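Local coordinates for protein lectin (Lotus tetragonolobus, PDB 2EIG) that probably binds L-fucose-containing carbohydrates as a tetrameric seed lectin of the legume family that carries calcium and manganese, at residues Tyr165-Val174 with Thr185-Lys193. Numbering follows the deposited sequence.
Sequences YDSDTKILTV and TISQEIDLK
With CG trans to the backbone N (chi1 -172°), Tyr165 swings its ring toward the chain leaving strand 183-189, while Leu192, its CG turned beside its own N (chi1 -68°), sets that CG over one ring face, with CD1 beside CE2 and CD2. Leu192 CG sits 3.8 Å from the centroid of the Tyr165 ring, a CH-pi contact displaced toward the rim, and Ile190 O lies at the ring edge, modelled too close to the hydroxyl for that bond length to be trusted. Tyr165 OH accepts from Leu192 N at 3.2 Å, nearly straight at 166°, where the chain turns into helix 192-195. Asp191 caps that helix, its OD2 taking Lys193 N. Before the turn the chain runs as one arm of the antiparallel hairpin 171-178/183-189. Ile190 N reaches Lys170 O at 2.7 Å, Leu172 and Gln188 exchange two backbone bonds, and so do Val174 and Ile186. On one face Leu172 CD2 meets Ile190 CD1 at 3.6 Å, inside a sandwich whose second sheet supplies Val115, Val117 and Ile138. On the other face Thr173 OG1 and Ser187 OG share a hydrogen bond of 2.7 Å. A second subunit packs here, its Asp166 hydrogen-bonded to Thr185 OG1. The Leu172 face is thus mainly apolar, the Thr173-Ser187 face more polar and at a subunit contact, and the Tyr165 hydroxyl probably restrains the hairpin exit through Leu192 N.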
loop_
_atom_site.group_PDB
_atom_site.type_symbol
_atom_site.label_atom_id
_atom_site.label_comp_id
_atom_site.label_asym_id
_atom_site.label_seq_id
_atom_site.Cartn_x
_atom_site.Cartn_y
_atom_site.Cartn_z
ATOM N N TYR A 165 -10.037 -3.058 -7.640
ATOM C CA TYR A 165 -8.933 -2.149 -7.875
ATOM C C TYR A 165 -9.316 -0.759 -7.443
ATOM O O TYR A 165 -10.194 -0.140 -8.029
ATOM C CB TYR A 165 -8.509 -2.150 -9.352
ATOM C CG TYR A 165 -7.232 -1.347 -9.553
ATOM C CD1 TYR A 165 -5.991 -1.846 -9.152
ATOM C CD2 TYR A 165 -7.285 -0.067 -10.080
ATOM C CE1 TYR A 165 -4.854 -1.073 -9.282
ATOM C CE2 TYR A 165 -6.161 0.698 -10.249
ATOM C CZ TYR A 165 -4.956 0.200 -9.853
ATOM O OH TYR A 165 -3.872 1.000 -10.051
ATOM N N ASP A 166 -8.615 -0.236 -6.464
ATOM C CA ASP A 166 -8.842 1.136 -6.055
ATOM C C ASP A 166 -7.810 2.075 -6.704
ATOM O O ASP A 166 -6.670 2.070 -6.304
ATOM C CB ASP A 166 -8.801 1.249 -4.531
ATOM C CG ASP A 166 -8.849 2.694 -4.066
ATOM O OD1 ASP A 166 -9.497 3.488 -4.741
ATOM O OD2 ASP A 166 -8.222 3.034 -3.057
ATOM N N SER A 167 -8.212 2.835 -7.725
ATOM C CA SER A 167 -7.300 3.769 -8.397
ATOM C C SER A 167 -6.742 4.831 -7.448
ATOM O O SER A 167 -5.618 5.248 -7.610
ATOM C CB SER A 167 -7.975 4.456 -9.601
ATOM O OG SER A 167 -9.125 5.184 -9.197
ATOM N N ASP A 168 -7.501 5.211 -6.416
ATOM C CA ASP A 168 -6.988 6.164 -5.416
ATOM C C ASP A 168 -5.637 5.768 -4.798
ATOM O O ASP A 168 -4.735 6.584 -4.759
ATOM C CB ASP A 168 -8.045 6.484 -4.337
ATOM C CG ASP A 168 -7.579 7.560 -3.321
ATOM O OD1 ASP A 168 -8.422 8.445 -3.031
ATOM O OD2 ASP A 168 -6.411 7.541 -2.791
ATOM N N THR A 169 -5.498 4.532 -4.313
ATOM C CA THR A 169 -4.268 4.085 -3.624
ATOM C C THR A 169 -3.473 3.111 -4.502
ATOM O O THR A 169 -2.372 2.678 -4.140
ATOM C CB THR A 169 -4.595 3.325 -2.317
ATOM O OG1 THR A 169 -5.498 2.254 -2.627
ATOM C CG2 THR A 169 -5.242 4.249 -1.314
ATOM N N LYS A 170 -4.061 2.769 -5.638
ATOM C CA LYS A 170 -3.427 1.921 -6.631
ATOM C C LYS A 170 -3.343 0.491 -6.130
ATOM O O LYS A 170 -2.400 -0.182 -6.418
ATOM C CB LYS A 170 -2.024 2.459 -7.018
ATOM C CG LYS A 170 -1.965 3.382 -8.246
ATOM C CD LYS A 170 -2.691 4.696 -8.094
ATOM C CE LYS A 170 -1.796 5.770 -7.449
ATOM N NZ LYS A 170 -2.511 7.094 -7.308
ATOM N N ILE A 171 -4.351 0.012 -5.419
ATOM C CA ILE A 171 -4.238 -1.315 -4.822
ATOM C C ILE A 171 -5.256 -2.249 -5.462
ATOM O O ILE A 171 -6.430 -1.934 -5.541
ATOM C CB ILE A 171 -4.374 -1.262 -3.245
ATOM C CG1 ILE A 171 -3.142 -0.534 -2.640
ATOM C CG2 ILE A 171 -4.433 -2.680 -2.656
ATOM C CD1 ILE A 171 -3.379 0.123 -1.303
ATOM N N LEU A 172 -4.776 -3.376 -5.949
ATOM C CA LEU A 172 -5.623 -4.477 -6.394
ATOM C C LEU A 172 -5.774 -5.478 -5.244
ATOM O O LEU A 172 -4.786 -5.990 -4.749
ATOM C CB LEU A 172 -4.989 -5.138 -7.621
ATOM C CG LEU A 172 -5.743 -6.308 -8.284
ATOM C CD1 LEU A 172 -6.847 -5.741 -9.111
ATOM C CD2 LEU A 172 -4.811 -7.133 -9.153
ATOM N N THR A 173 -7.007 -5.775 -4.841
ATOM C CA THR A 173 -7.234 -6.690 -3.728
ATOM C C THR A 173 -8.192 -7.776 -4.150
ATOM O O THR A 173 -9.224 -7.532 -4.779
ATOM C CB THR A 173 -7.776 -5.950 -2.504
ATOM O OG1 THR A 173 -6.855 -4.924 -2.175
ATOM C CG2 THR A 173 -7.872 -6.875 -1.278
ATOM N N VAL A 174 -7.850 -8.989 -3.767
ATOM C CA VAL A 174 -8.689 -10.108 -4.056
ATOM C C VAL A 174 -9.252 -10.696 -2.768
ATOM O O VAL A 174 -8.524 -10.875 -1.799
ATOM C CB VAL A 174 -7.901 -11.208 -4.809
ATOM C CG1 VAL A 174 -8.854 -12.282 -5.301
ATOM C CG2 VAL A 174 -7.034 -10.566 -5.929
ATOM N N THR A 185 -7.502 -13.945 1.032
ATOM C CA THR A 185 -7.356 -12.642 0.387
ATOM C C THR A 185 -5.910 -12.518 0.036
ATOM O O THR A 185 -5.033 -13.173 0.628
ATOM C CB THR A 185 -7.743 -11.437 1.299
ATOM O OG1 THR A 185 -6.887 -11.425 2.466
ATOM C CG2 THR A 185 -9.244 -11.487 1.678
ATOM N N ILE A 186 -5.683 -11.654 -0.938
ATOM C CA ILE A 186 -4.351 -11.277 -1.337
ATOM C C ILE A 186 -4.506 -9.906 -1.985
ATOM O O ILE A 186 -5.589 -9.532 -2.494
ATOM C CB ILE A 186 -3.676 -12.404 -2.143
ATOM C CG1 ILE A 186 -2.197 -12.123 -2.375
ATOM C CG2 ILE A 186 -4.454 -12.778 -3.403
ATOM C CD1 ILE A 186 -1.920 -11.546 -3.698
ATOM N N SER A 187 -3.451 -9.106 -1.864
ATOM C CA SER A 187 -3.556 -7.721 -2.231
ATOM C C SER A 187 -2.187 -7.230 -2.723
ATOM O O SER A 187 -1.133 -7.747 -2.315
ATOM C CB SER A 187 -4.154 -6.914 -1.071
ATOM O OG SER A 187 -4.337 -5.567 -1.418
ATOM N N GLN A 188 -2.208 -6.317 -3.691
ATOM C CA GLN A 188 -0.981 -5.824 -4.278
ATOM C C GLN A 188 -1.147 -4.421 -4.802
ATOM O O GLN A 188 -2.081 -4.121 -5.543
ATOM C CB GLN A 188 -0.508 -6.728 -5.414
ATOM C CG GLN A 188 0.935 -6.491 -5.864
ATOM C CD GLN A 188 1.963 -6.541 -4.709
ATOM O OE1 GLN A 188 2.310 -7.607 -4.191
ATOM N NE2 GLN A 188 2.441 -5.377 -4.311
ATOM N N GLU A 189 -0.181 -3.574 -4.465
ATOM C CA GLU A 189 -0.137 -2.286 -5.087
ATOM C C GLU A 189 0.252 -2.417 -6.550
ATOM O O GLU A 189 1.285 -2.997 -6.871
ATOM C CB GLU A 189 0.836 -1.389 -4.356
ATOM C CG GLU A 189 0.656 0.036 -4.776
ATOM C CD GLU A 189 1.951 0.633 -5.195
ATOM O OE1 GLU A 189 2.956 0.359 -4.471
ATOM O OE2 GLU A 189 1.950 1.369 -6.213
ATOM N N ILE A 190 -0.585 -1.880 -7.450
ATOM C CA ILE A 190 -0.272 -1.912 -8.893
ATOM C C ILE A 190 -0.744 -0.611 -9.526
ATOM O O ILE A 190 -1.950 -0.299 -9.460
ATOM C CB ILE A 190 -0.990 -3.093 -9.651
ATOM C CG1 ILE A 190 -0.846 -4.399 -8.913
ATOM C CG2 ILE A 190 -0.476 -3.217 -11.118
ATOM C CD1 ILE A 190 -1.628 -5.560 -9.521
ATOM N N ASP A 191 0.158 0.151 -10.131
ATOM C CA ASP A 191 -0.267 1.280 -10.942
ATOM C C ASP A 191 -0.626 0.798 -12.341
ATOM O O ASP A 191 0.273 0.549 -13.146
ATOM C CB ASP A 191 0.832 2.359 -11.032
ATOM C CG ASP A 191 0.277 3.739 -11.428
ATOM O OD1 ASP A 191 0.818 4.751 -10.909
ATOM O OD2 ASP A 191 -0.696 3.826 -12.229
ATOM N N LEU A 192 -1.933 0.658 -12.629
ATOM C CA LEU A 192 -2.397 0.182 -13.937
ATOM C C LEU A 192 -1.849 1.009 -15.062
ATOM O O LEU A 192 -1.582 0.498 -16.128
ATOM C CB LEU A 192 -3.930 0.164 -14.040
ATOM C CG LEU A 192 -4.682 -0.837 -13.193
ATOM C CD1 LEU A 192 -6.188 -0.883 -13.530
ATOM C CD2 LEU A 192 -4.032 -2.237 -13.251
ATOM N N LYS A 193 -1.658 2.301 -14.824
ATOM C CA LYS A 193 -1.195 3.201 -15.897
ATOM C C LYS A 193 0.297 3.023 -16.147
ATOM O O LYS A 193 0.750 3.410 -17.215
ATOM C CB LYS A 193 -1.555 4.665 -15.591
ATOM C CG LYS A 193 -1.283 5.692 -16.701
ATOM C CD LYS A 193 -1.499 7.141 -16.222
ATOM C CE LYS A 193 -1.216 8.132 -17.389
ATOM N NZ LYS A 193 -0.335 9.334 -17.056
#